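PDB 6NEW: proto-oncogene vav from Homo sapiens, which probably acts as a guanine nucleotide exchange factor for Rho-family GTPases such as Rac, through a RhoGEF domain accompanied by PH and zinc-binding C1 domains. Local coordinates for residues Thr230-Ser235 against Gln241-Tyr246. Numbering follows the deposited sequence.
Sequences TNFQLS and QSLAHY
Gln-233, near the end of helix 196-235, reads the backbone of Gln-241 to Leu-243 with its amide. From CB the chain sets CG anti to the backbone N (chi1 -163°) and then turns about the CB-CG bond (chi2 82°), which carries CD across to the loop. OE1 takes the N-H of Leu-243 at 2.9 Å, in the carbonyl plane on a lone pair and almost straight at 174°, while NE2 donates an N-H to Gln-241 O, also at 2.9 Å, approaching from above that carbonyl's plane. A glutamine suits the place because it offers acceptor and donor side by side. A water also donates to OE1 and hydrogen-bonds Ser-242 OG, so the oxygen is gripped twice. A leucine here would probably leave Leu-243 N and Gln-241 O without these mates and the loop less firmly tied to the helix. Leucine suits position 243 because its apolar CD1 rests on Phe-232 CB at 3.4 Å while its N-H serves Gln-233; Leu-243 also touches Leu-278 of strand 276-283. Two neutral, directional bonds flanked by an apolar contact thus hold the loop before strand 249-258 against the helix end without any charge pairing.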
loop_
_atom_site.group_PDB
_atom_site.type_symbol
_atom_site.label_atom_id
_atom_site.label_comp_id
_atom_site.label_asym_id
_atom_site.label_seq_id
_atom_site.Cartn_x
_atom_site.Cartn_y
_atom_site.Cartn_z
ATOM N N THR A 230 -3.870 -9.955 -11.609
ATOM C CA THR A 230 -3.678 -9.957 -13.070
ATOM C C THR A 230 -3.140 -11.324 -13.535
ATOM O O THR A 230 -3.703 -11.920 -14.450
ATOM C CB THR A 230 -2.808 -8.749 -13.501
ATOM O OG1 THR A 230 -3.517 -7.535 -13.234
ATOM C CG2 THR A 230 -2.458 -8.774 -14.968
ATOM N N ASN A 231 -2.123 -11.853 -12.842
ATOM C CA ASN A 231 -1.572 -13.178 -13.135
ATOM C C ASN A 231 -2.585 -14.303 -12.974
ATOM O O ASN A 231 -2.669 -15.153 -13.864
ATOM C CB ASN A 231 -0.320 -13.438 -12.333
ATOM C CG ASN A 231 0.862 -12.832 -13.020
ATOM O OD1 ASN A 231 1.208 -13.239 -14.128
ATOM N ND2 ASN A 231 1.428 -11.765 -12.455
ATOM N N PHE A 232 -3.403 -14.281 -11.895
ATOM C CA PHE A 232 -4.438 -15.291 -11.692
ATOM C C PHE A 232 -5.468 -15.192 -12.797
ATOM O O PHE A 232 -5.905 -16.228 -13.303
ATOM C CB PHE A 232 -5.126 -15.150 -10.319
ATOM C CG PHE A 232 -4.319 -15.435 -9.078
ATOM C CD1 PHE A 232 -3.157 -16.197 -9.141
ATOM C CD2 PHE A 232 -4.748 -14.984 -7.835
ATOM C CE1 PHE A 232 -2.420 -16.476 -7.987
ATOM C CE2 PHE A 232 -4.022 -15.279 -6.676
ATOM C CZ PHE A 232 -2.863 -16.026 -6.757
ATOM N N GLN A 233 -5.833 -13.937 -13.189
ATOM C CA GLN A 233 -6.802 -13.665 -14.249
ATOM C C GLN A 233 -6.419 -14.405 -15.500
ATOM O O GLN A 233 -7.267 -15.095 -16.010
ATOM C CB GLN A 233 -6.966 -12.172 -14.556
ATOM C CG GLN A 233 -8.254 -11.905 -15.342
ATOM C CD GLN A 233 -9.444 -11.828 -14.427
ATOM O OE1 GLN A 233 -9.412 -11.138 -13.399
ATOM N NE2 GLN A 233 -10.521 -12.524 -14.790
ATOM N N LEU A 234 -5.137 -14.348 -15.923
ATOM C CA LEU A 234 -4.607 -15.038 -17.115
ATOM C C LEU A 234 -4.642 -16.550 -17.026
ATOM O O LEU A 234 -4.975 -17.215 -18.005
ATOM C CB LEU A 234 -3.158 -14.597 -17.407
ATOM C CG LEU A 234 -2.965 -13.188 -17.929
ATOM C CD1 LEU A 234 -1.513 -12.797 -17.890
ATOM C CD2 LEU A 234 -3.544 -13.025 -19.321
ATOM N N SER A 235 -4.233 -17.089 -15.877
ATOM C CA SER A 235 -4.164 -18.519 -15.642
ATOM C C SER A 235 -5.536 -19.200 -15.523
ATOM O O SER A 235 -5.606 -20.398 -15.783
ATOM C CB SER A 235 -3.284 -18.822 -14.432
ATOM O OG SER A 235 -3.946 -18.508 -13.219
ATOM N N GLN A 241 -15.553 -12.830 -15.103
ATOM C CA GLN A 241 -15.446 -11.539 -14.417
ATOM C C GLN A 241 -14.050 -11.299 -13.939
ATOM O O GLN A 241 -13.277 -12.243 -13.799
ATOM C CB GLN A 241 -16.402 -11.447 -13.194
ATOM C CG GLN A 241 -17.865 -11.782 -13.458
ATOM C CD GLN A 241 -18.801 -11.156 -12.456
ATOM O OE1 GLN A 241 -18.454 -10.906 -11.299
ATOM N NE2 GLN A 241 -20.016 -10.876 -12.891
ATOM N N SER A 242 -13.733 -10.032 -13.635
ATOM C CA SER A 242 -12.440 -9.644 -13.075
ATOM C C SER A 242 -12.379 -10.114 -11.614
ATOM O O SER A 242 -13.340 -9.925 -10.858
ATOM C CB SER A 242 -12.256 -8.128 -13.145
ATOM O OG SER A 242 -11.079 -7.700 -12.473
ATOM N N LEU A 243 -11.258 -10.739 -11.245
ATOM C CA LEU A 243 -10.960 -11.234 -9.904
ATOM C C LEU A 243 -10.909 -10.116 -8.873
ATOM O O LEU A 243 -11.326 -10.331 -7.733
ATOM C CB LEU A 243 -9.632 -12.004 -9.891
ATOM C CG LEU A 243 -9.706 -13.453 -10.310
ATOM C CD1 LEU A 243 -8.341 -14.016 -10.504
ATOM C CD2 LEU A 243 -10.461 -14.278 -9.298
ATOM N N ALA A 244 -10.409 -8.925 -9.290
ATOM C CA ALA A 244 -10.268 -7.699 -8.500
ATOM C C ALA A 244 -11.570 -7.321 -7.785
ATOM O O ALA A 244 -11.502 -6.681 -6.743
ATOM C CB ALA A 244 -9.796 -6.550 -9.385
ATOM N N HIS A 245 -12.739 -7.746 -8.325
ATOM C CA HIS A 245 -14.057 -7.528 -7.719
ATOM C C HIS A 245 -14.236 -8.291 -6.413
ATOM O O HIS A 245 -15.124 -7.939 -5.648
ATOM C CB HIS A 245 -15.187 -7.983 -8.665
ATOM C CG HIS A 245 -15.458 -7.056 -9.809
ATOM N ND1 HIS A 245 -15.461 -7.512 -11.126
ATOM C CD2 HIS A 245 -15.751 -5.733 -9.802
ATOM C CE1 HIS A 245 -15.717 -6.448 -11.868
ATOM N NE2 HIS A 245 -15.909 -5.356 -11.118
ATOM N N TYR A 246 -13.434 -9.343 -6.169
ATOM C CA TYR A 246 -13.606 -10.207 -5.012
ATOM C C TYR A 246 -12.608 -9.956 -3.905
ATOM O O TYR A 246 -12.609 -10.677 -2.911
ATOM C CB TYR A 246 -13.649 -11.680 -5.475
ATOM C CG TYR A 246 -14.852 -11.899 -6.373
ATOM C CD1 TYR A 246 -16.146 -11.766 -5.877
ATOM C CD2 TYR A 246 -14.700 -12.039 -7.751
ATOM C CE1 TYR A 246 -17.259 -11.840 -6.714
ATOM C CE2 TYR A 246 -15.808 -12.138 -8.597
ATOM C CZ TYR A 246 -17.087 -12.018 -8.076
ATOM O OH TYR A 246 -18.193 -12.138 -8.889
HETATM O O HOH W 1 -8.347 -8.628 -12.663
#